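Long-range contacts in activator of Hsp90 ATPase homologue 1/2-like C-terminal domain-containing protein (Rhodobacter sphaeroides, PDB 3PU2), which is of unknown function but belongs to the AHA1 family of the SRPBCC (Bet v 1-like) superfamily and is a putative activator of the Hsp90 ATPase: residues 42-52 / 63-74; 85-93 / 103-111. All coordinates share one frame; numbering follows the deposited sequence.

Interaction 1: residues 42-52 / 63-74; sequences LFARGWPMTEC and RQVWTGPEGRTR
The indole NE1 of Trp-66 donates to the carbonyl O of Leu-42 at 3.1 Å, an almost straight bond (170°) with the acceptor in the ring plane, so the one polar atom of this buried ring is satisfied. Selenomethionine Met-49 runs alongside the Trp-66 indole, its CE against NE1 and CZ2 and its selenium oblique to the ring, a Met-aromatic contact. Val-65 O is gripped twice by backbone, from Thr-50 N at 2.8 Å and from Glu-51 N at 3.3 Å on a lone pair, while Glu-51 O takes Val-65 N. Further along, Thr-67 N reaches Pro-48 O, and the hydroxyls of Thr-50 and Thr-67 share a hydrogen bond (OG1 to OG1, 2.7 Å). With CG beside its backbone N (chi1 -66°), Trp-47 slots its ring between two layers: Gly-68 CA over the centre of one face, and over the other Arg-74, whose CZ sits 4.0 Å from the six-membered ring's centroid, a cation-pi contact with the planes 51° apart. Arg-72 NE meets the ring edge. Thr-50 and Glu-51 both facing Val-65 make a classic beta bulge in the antiparallel hairpin of strands 49-54 and 61-67, at the margin of the Bet v 1-like sheet.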
# COMPACT_ATOMS: atom_id res chain seq x y z
N LEU A 42 2.34 3.00 7.73
CA LEU A 42 1.16 2.35 7.16
C LEU A 42 0.17 1.82 8.19
O LEU A 42 0.09 0.62 8.44
CB LEU A 42 1.60 1.22 6.24
CG LEU A 42 0.46 0.45 5.58
CD1 LEU A 42 -0.45 1.39 4.80
CD2 LEU A 42 1.06 -0.61 4.67
N PHE A 43 -0.60 2.74 8.77
CA PHE A 43 -1.60 2.41 9.77
C PHE A 43 -2.63 3.53 9.79
O PHE A 43 -2.35 4.64 9.34
CB PHE A 43 -0.94 2.30 11.13
CG PHE A 43 -0.37 3.58 11.62
CD1 PHE A 43 -1.12 4.44 12.42
CD2 PHE A 43 0.93 3.95 11.28
CE1 PHE A 43 -0.59 5.65 12.88
CE2 PHE A 43 1.49 5.17 11.73
CZ PHE A 43 0.72 6.02 12.53
N ALA A 44 -3.83 3.24 10.29
CA ALA A 44 -4.85 4.28 10.38
C ALA A 44 -4.96 4.73 11.84
O ALA A 44 -4.36 4.13 12.73
CB ALA A 44 -6.18 3.76 9.88
N ARG A 45 -5.73 5.79 12.06
CA ARG A 45 -5.94 6.37 13.39
C ARG A 45 -6.51 5.36 14.40
O ARG A 45 -7.65 4.89 14.27
CB ARG A 45 -6.88 7.58 13.26
CG ARG A 45 -6.76 8.64 14.35
CD ARG A 45 -7.59 9.89 14.01
NE ARG A 45 -9.01 9.59 13.82
CZ ARG A 45 -9.83 9.15 14.78
NH1 ARG A 45 -9.37 8.94 16.00
NH2 ARG A 45 -11.11 8.91 14.50
N GLY A 46 -5.70 5.04 15.42
CA GLY A 46 -6.12 4.10 16.45
C GLY A 46 -5.98 2.62 16.10
O GLY A 46 -6.50 1.76 16.80
N TRP A 47 -5.27 2.32 15.01
CA TRP A 47 -5.06 0.95 14.58
C TRP A 47 -3.60 0.76 14.16
O TRP A 47 -3.30 0.66 12.97
CB TRP A 47 -5.97 0.59 13.40
CG TRP A 47 -7.44 0.56 13.73
CD1 TRP A 47 -8.25 1.63 13.97
CD2 TRP A 47 -8.25 -0.60 13.94
NE1 TRP A 47 -9.51 1.21 14.31
CE2 TRP A 47 -9.54 -0.16 14.31
CE3 TRP A 47 -8.00 -1.98 13.85
CZ2 TRP A 47 -10.59 -1.04 14.59
CZ3 TRP A 47 -9.05 -2.86 14.13
CH2 TRP A 47 -10.33 -2.38 14.50
N PRO A 48 -2.68 0.73 15.13
CA PRO A 48 -1.26 0.54 14.86
C PRO A 48 -1.01 -0.84 14.24
O PRO A 48 -1.83 -1.75 14.39
CB PRO A 48 -0.63 0.67 16.24
CG PRO A 48 -1.70 0.16 17.13
CD PRO A 48 -2.91 0.85 16.58
N MSE A 49 0.10 -0.99 13.53
CA MSE A 49 0.41 -2.28 12.91
C MSE A 49 1.13 -3.12 13.95
O MSE A 49 2.20 -2.75 14.41
CB MSE A 49 1.28 -2.09 11.67
CG MSE A 49 1.33 -3.33 10.78
SE MSE A 49 2.35 -3.06 9.18
CE MSE A 49 0.95 -2.31 8.11
N THR A 50 0.53 -4.25 14.31
CA THR A 50 1.11 -5.12 15.32
C THR A 50 1.86 -6.32 14.77
O THR A 50 2.70 -6.88 15.47
CB THR A 50 0.05 -5.58 16.34
OG1 THR A 50 -1.15 -5.96 15.66
CG2 THR A 50 -0.29 -4.46 17.31
N GLU A 51 1.57 -6.72 13.54
CA GLU A 51 2.30 -7.84 12.92
C GLU A 51 2.62 -7.49 11.48
O GLU A 51 1.75 -7.04 10.72
CB GLU A 51 1.51 -9.14 12.94
CG GLU A 51 2.41 -10.37 12.71
CD GLU A 51 1.63 -11.66 12.43
OE1 GLU A 51 0.57 -11.87 13.06
OE2 GLU A 51 2.10 -12.45 11.58
N CYS A 52 3.86 -7.69 11.08
CA CYS A 52 4.22 -7.36 9.73
C CYS A 52 5.28 -8.24 9.10
O CYS A 52 6.48 -8.12 9.38
CB CYS A 52 4.67 -5.90 9.65
SG CYS A 52 4.81 -5.32 7.94
N ARG A 63 1.95 -10.73 5.32
CA ARG A 63 1.00 -10.92 6.41
C ARG A 63 0.99 -9.65 7.25
O ARG A 63 2.03 -9.26 7.78
CB ARG A 63 1.40 -12.15 7.24
CG ARG A 63 0.53 -12.42 8.46
CD ARG A 63 -0.95 -12.39 8.12
NE ARG A 63 -1.79 -12.61 9.30
CZ ARG A 63 -3.12 -12.49 9.32
NH1 ARG A 63 -3.78 -12.13 8.22
NH2 ARG A 63 -3.79 -12.72 10.44
N GLN A 64 -0.16 -8.99 7.36
CA GLN A 64 -0.28 -7.75 8.13
C GLN A 64 -1.47 -7.77 9.08
O GLN A 64 -2.55 -8.24 8.73
CB GLN A 64 -0.41 -6.55 7.18
CG GLN A 64 0.75 -6.47 6.19
CD GLN A 64 0.67 -5.31 5.21
OE1 GLN A 64 -0.27 -5.20 4.43
NE2 GLN A 64 1.67 -4.44 5.24
N VAL A 65 -1.24 -7.28 10.30
CA VAL A 65 -2.30 -7.22 11.30
C VAL A 65 -2.32 -5.92 12.07
O VAL A 65 -1.32 -5.50 12.63
CB VAL A 65 -2.21 -8.38 12.35
CG1 VAL A 65 -3.39 -8.31 13.35
CG2 VAL A 65 -2.21 -9.76 11.63
N TRP A 66 -3.48 -5.30 12.11
CA TRP A 66 -3.64 -4.06 12.85
C TRP A 66 -4.55 -4.37 14.04
O TRP A 66 -5.53 -5.13 13.93
CB TRP A 66 -4.27 -3.00 11.94
CG TRP A 66 -3.41 -2.63 10.79
CD1 TRP A 66 -2.46 -1.64 10.76
CD2 TRP A 66 -3.42 -3.21 9.49
NE1 TRP A 66 -1.89 -1.57 9.51
CE2 TRP A 66 -2.46 -2.52 8.71
CE3 TRP A 66 -4.16 -4.24 8.90
CZ2 TRP A 66 -2.23 -2.84 7.37
CZ3 TRP A 66 -3.93 -4.55 7.58
CH2 TRP A 66 -2.97 -3.85 6.83
N THR A 67 -4.21 -3.79 15.17
CA THR A 67 -5.00 -3.96 16.37
C THR A 67 -5.56 -2.61 16.77
O THR A 67 -4.82 -1.64 16.96
CB THR A 67 -4.17 -4.45 17.53
OG1 THR A 67 -3.36 -5.56 17.10
CG2 THR A 67 -5.10 -4.87 18.67
N GLY A 68 -6.87 -2.56 16.89
CA GLY A 68 -7.52 -1.31 17.27
C GLY A 68 -7.77 -1.20 18.76
O GLY A 68 -7.29 -2.03 19.54
N PRO A 69 -8.51 -0.17 19.19
CA PRO A 69 -8.76 -0.06 20.62
C PRO A 69 -9.70 -1.21 20.95
O PRO A 69 -10.40 -1.72 20.06
CB PRO A 69 -9.44 1.31 20.75
CG PRO A 69 -9.04 2.03 19.51
CD PRO A 69 -9.11 0.96 18.48
N GLU A 70 -9.70 -1.64 22.20
CA GLU A 70 -10.56 -2.74 22.62
C GLU A 70 -10.03 -4.13 22.26
O GLU A 70 -10.58 -5.14 22.70
CB GLU A 70 -11.96 -2.54 22.07
CG GLU A 70 -12.60 -1.24 22.56
CD GLU A 70 -14.03 -1.42 23.03
OE1 GLU A 70 -14.96 -1.22 22.22
OE2 GLU A 70 -14.21 -1.78 24.22
N GLY A 71 -8.97 -4.18 21.46
CA GLY A 71 -8.38 -5.46 21.09
C GLY A 71 -8.69 -6.12 19.76
O GLY A 71 -7.89 -6.94 19.29
N ARG A 72 -9.83 -5.82 19.13
CA ARG A 72 -10.16 -6.45 17.85
C ARG A 72 -9.05 -6.24 16.80
O ARG A 72 -8.36 -5.22 16.80
CB ARG A 72 -11.50 -5.93 17.30
CG ARG A 72 -11.54 -4.41 17.15
CD ARG A 72 -12.97 -3.87 17.06
NE ARG A 72 -13.40 -3.56 15.70
CZ ARG A 72 -13.47 -4.45 14.71
NH1 ARG A 72 -13.14 -5.71 14.93
NH2 ARG A 72 -13.90 -4.07 13.51
N THR A 73 -8.89 -7.22 15.92
CA THR A 73 -7.88 -7.14 14.87
C THR A 73 -8.48 -7.09 13.47
O THR A 73 -9.68 -7.31 13.26
CB THR A 73 -6.90 -8.32 14.89
OG1 THR A 73 -7.58 -9.52 14.53
CG2 THR A 73 -6.30 -8.47 16.26
N ARG A 74 -7.61 -6.78 12.52
CA ARG A 74 -7.98 -6.68 11.14
C ARG A 74 -6.69 -7.01 10.40
O ARG A 74 -5.64 -6.41 10.67
CB ARG A 74 -8.48 -5.26 10.84
CG ARG A 74 -8.29 -4.78 9.42
CD ARG A 74 -9.09 -3.50 9.17
NE ARG A 74 -8.70 -2.39 10.03
CZ ARG A 74 -9.43 -1.28 10.19
NH1 ARG A 74 -10.59 -1.16 9.55
NH2 ARG A 74 -9.01 -0.30 10.97

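Interaction 2: residues 85-93 / 103-111; sequences PPHRLIHSE and ETLVTLQLL
The imidazole of His-91 carries Val-106 on one face: Val-106 CB stands 3.8 Å above the ring plane, offset toward the rim, in a CH-pi contact. CG of Glu-93, two residues on in the same strand, lies at the ring edge, in plane. With His-91 CG between its own backbone N and carbonyl carbon (chi1 68°), the imidazole lies alongside Val-106 and brings CE1 and NE2 close to Val-106 CB. On the opposite side of the sheet Arg-88 and Gln-109 run side by side, the amide NE2 against the aliphatic CD and CG of Arg-88, with guanidinium and amide planes 32° apart; the methyl Ile-90 CD1 rests over one guanidinium face, and the charge itself is paired with Glu-84 in a salt bridge.

Between them the backbones form a regular antiparallel ladder. Leu-89 with Leu-108, His-91 with Val-106 and Glu-93 with Thr-104 are hydrogen-bonded pairs, each bonded in both directions; Val-106 N to His-91 O is 2.9 Å, and Thr-104 N to Glu-93 O is 2.8 Å and nearly straight at 175°. At the other end Leu-110 N donates to His-87 O at 2.8 Å. Leu-89 CD2 touches Leu-108 CD1 at 3.9 Å on the His-91 side. On the Arg-88 side Ile-90 CG2 meets Leu-105 CG at 4.0 Å, and Ser-92 OG is bonded to Arg-79 N in the next strand.

Backbone hydrogen bonding thus carries the pairing, while the side chains sort by face: Leu-89, His-91, Val-106 and Leu-108 make a buried, mostly apolar patch, with Trp-29 of helix 25-33 against Leu-89, and Glu-93 and Thr-104 form its polar, partly exposed end; the Arg-88 side mixes aliphatic and polar groups and is mostly less enclosed.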
# COMPACT_ATOMS: atom_id res chain seq x y z
N PRO A 85 13.24 -4.65 -7.66
CA PRO A 85 13.72 -3.45 -6.96
C PRO A 85 14.57 -2.52 -7.81
O PRO A 85 15.50 -2.97 -8.48
CB PRO A 85 14.47 -4.00 -5.73
CG PRO A 85 14.72 -5.48 -6.04
CD PRO A 85 13.49 -5.87 -6.86
N PRO A 86 14.28 -1.21 -7.77
CA PRO A 86 13.19 -0.69 -6.95
C PRO A 86 11.88 -0.21 -7.60
O PRO A 86 11.04 0.37 -6.92
CB PRO A 86 13.90 0.25 -6.01
CG PRO A 86 14.89 0.91 -6.95
CD PRO A 86 15.37 -0.21 -7.86
N HIS A 87 11.69 -0.49 -8.88
CA HIS A 87 10.63 0.16 -9.66
C HIS A 87 9.30 -0.55 -9.74
O HIS A 87 8.30 0.05 -10.12
CB HIS A 87 11.08 0.44 -11.10
CG HIS A 87 12.40 -0.18 -11.47
ND1 HIS A 87 13.60 0.47 -11.30
CD2 HIS A 87 12.69 -1.37 -12.05
CE1 HIS A 87 14.58 -0.29 -11.76
NE2 HIS A 87 14.06 -1.41 -12.22
N ARG A 88 9.27 -1.83 -9.40
CA ARG A 88 8.02 -2.54 -9.51
C ARG A 88 7.84 -3.68 -8.53
O ARG A 88 8.79 -4.39 -8.20
CB ARG A 88 7.87 -3.05 -10.95
CG ARG A 88 6.44 -3.23 -11.38
CD ARG A 88 6.33 -3.54 -12.86
NE ARG A 88 6.90 -4.84 -13.21
CZ ARG A 88 6.39 -5.64 -14.14
NH1 ARG A 88 5.30 -5.29 -14.80
NH2 ARG A 88 6.98 -6.80 -14.40
N LEU A 89 6.62 -3.84 -8.05
CA LEU A 89 6.28 -4.92 -7.13
C LEU A 89 4.81 -5.22 -7.33
O LEU A 89 3.98 -4.32 -7.47
CB LEU A 89 6.52 -4.53 -5.67
CG LEU A 89 6.17 -5.64 -4.67
CD1 LEU A 89 7.43 -6.32 -4.22
CD2 LEU A 89 5.48 -5.04 -3.46
N ILE A 90 4.49 -6.51 -7.36
CA ILE A 90 3.13 -6.94 -7.56
C ILE A 90 2.83 -8.04 -6.56
O ILE A 90 3.63 -8.98 -6.38
CB ILE A 90 2.94 -7.51 -8.97
CG1 ILE A 90 3.35 -6.48 -10.01
CG2 ILE A 90 1.49 -7.95 -9.15
CD1 ILE A 90 3.31 -6.98 -11.44
N HIS A 91 1.71 -7.90 -5.87
CA HIS A 91 1.33 -8.92 -4.92
C HIS A 91 -0.17 -8.98 -4.86
O HIS A 91 -0.86 -8.07 -5.33
CB HIS A 91 1.88 -8.63 -3.52
CG HIS A 91 1.28 -7.43 -2.86
ND1 HIS A 91 1.89 -6.20 -2.86
CD2 HIS A 91 0.14 -7.28 -2.15
CE1 HIS A 91 1.15 -5.34 -2.17
NE2 HIS A 91 0.08 -5.97 -1.74
N SER A 92 -0.67 -10.07 -4.31
CA SER A 92 -2.10 -10.22 -4.17
C SER A 92 -2.41 -9.77 -2.74
O SER A 92 -1.51 -9.73 -1.91
CB SER A 92 -2.47 -11.69 -4.38
OG SER A 92 -1.66 -12.53 -3.58
N GLU A 93 -3.66 -9.41 -2.47
CA GLU A 93 -4.06 -9.02 -1.13
C GLU A 93 -5.42 -9.63 -0.89
O GLU A 93 -6.23 -9.75 -1.81
CB GLU A 93 -4.19 -7.51 -1.00
CG GLU A 93 -2.95 -6.75 -0.57
CD GLU A 93 -3.30 -5.36 -0.01
OE1 GLU A 93 -4.48 -4.94 -0.14
OE2 GLU A 93 -2.40 -4.69 0.55
N GLU A 103 -10.27 -11.44 -3.59
CA GLU A 103 -8.81 -11.30 -3.68
C GLU A 103 -8.46 -10.17 -4.64
O GLU A 103 -9.03 -10.08 -5.72
CB GLU A 103 -8.16 -12.61 -4.15
CG GLU A 103 -6.64 -12.69 -3.88
CD GLU A 103 -6.09 -14.11 -3.92
OE1 GLU A 103 -6.76 -15.04 -3.40
OE2 GLU A 103 -4.97 -14.31 -4.45
N THR A 104 -7.52 -9.30 -4.27
CA THR A 104 -7.15 -8.19 -5.15
C THR A 104 -5.68 -8.24 -5.57
O THR A 104 -4.83 -8.81 -4.86
CB THR A 104 -7.40 -6.81 -4.47
OG1 THR A 104 -6.57 -6.68 -3.31
CG2 THR A 104 -8.86 -6.67 -4.05
N LEU A 105 -5.38 -7.65 -6.71
CA LEU A 105 -3.99 -7.61 -7.18
C LEU A 105 -3.52 -6.17 -7.18
O LEU A 105 -4.09 -5.31 -7.86
CB LEU A 105 -3.87 -8.18 -8.59
CG LEU A 105 -2.43 -8.46 -9.02
CD1 LEU A 105 -2.04 -9.87 -8.59
CD2 LEU A 105 -2.31 -8.31 -10.52
N VAL A 106 -2.46 -5.91 -6.42
CA VAL A 106 -1.91 -4.58 -6.24
C VAL A 106 -0.60 -4.36 -6.96
O VAL A 106 0.35 -5.11 -6.77
CB VAL A 106 -1.68 -4.31 -4.77
CG1 VAL A 106 -1.24 -2.90 -4.56
CG2 VAL A 106 -2.96 -4.60 -4.00
N THR A 107 -0.53 -3.29 -7.74
CA THR A 107 0.67 -2.98 -8.51
C THR A 107 1.31 -1.65 -8.10
O THR A 107 0.67 -0.61 -8.13
CB THR A 107 0.32 -2.91 -10.01
OG1 THR A 107 -0.54 -4.01 -10.35
CG2 THR A 107 1.57 -2.95 -10.88
N LEU A 108 2.58 -1.70 -7.73
CA LEU A 108 3.30 -0.51 -7.33
C LEU A 108 4.43 -0.25 -8.31
O LEU A 108 5.29 -1.10 -8.53
CB LEU A 108 3.91 -0.66 -5.93
CG LEU A 108 2.97 -1.07 -4.80
CD1 LEU A 108 3.80 -1.52 -3.62
CD2 LEU A 108 2.03 0.07 -4.41
N GLN A 109 4.43 0.94 -8.88
CA GLN A 109 5.46 1.32 -9.83
C GLN A 109 6.14 2.58 -9.30
O GLN A 109 5.48 3.57 -8.99
CB GLN A 109 4.81 1.60 -11.19
CG GLN A 109 5.65 1.26 -12.41
CD GLN A 109 5.04 0.13 -13.22
OE1 GLN A 109 3.81 0.04 -13.36
NE2 GLN A 109 5.88 -0.72 -13.78
N LEU A 110 7.47 2.54 -9.20
CA LEU A 110 8.24 3.69 -8.73
C LEU A 110 9.12 4.28 -9.83
O LEU A 110 10.11 3.68 -10.23
CB LEU A 110 9.11 3.30 -7.53
CG LEU A 110 8.45 2.91 -6.21
CD1 LEU A 110 7.96 1.47 -6.27
CD2 LEU A 110 9.47 3.04 -5.10
N LEU A 111 8.76 5.47 -10.32
CA LEU A 111 9.53 6.14 -11.37
C LEU A 111 10.08 7.47 -10.86
O LEU A 111 9.34 8.28 -10.29
CB LEU A 111 8.68 6.39 -12.61
CG LEU A 111 7.29 6.99 -12.40
CD1 LEU A 111 6.89 7.84 -13.59
CD2 LEU A 111 6.29 5.87 -12.17

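How the interactions relate
From the N terminus, interaction 1 comes first: residues 42-52 lead out of the loop after helix 25-33 into edge strand 49-54, and the chain returns at 63-74, closing a hairpin and turning into strand 73-84. That strand carries the chain to residues 85-93, where interaction 2 opens, to be closed by 103-111 after a loop partly missing from the model. The two contacts are in series, neither nesting nor crossing, with centres about 22 Å apart on opposite sides of the chain's centre. Strand 73-84, between 61-67 and 88-93, joins both hairpins in one antiparallel sheet: interaction 1 lies at its margin, interaction 2 in its interior.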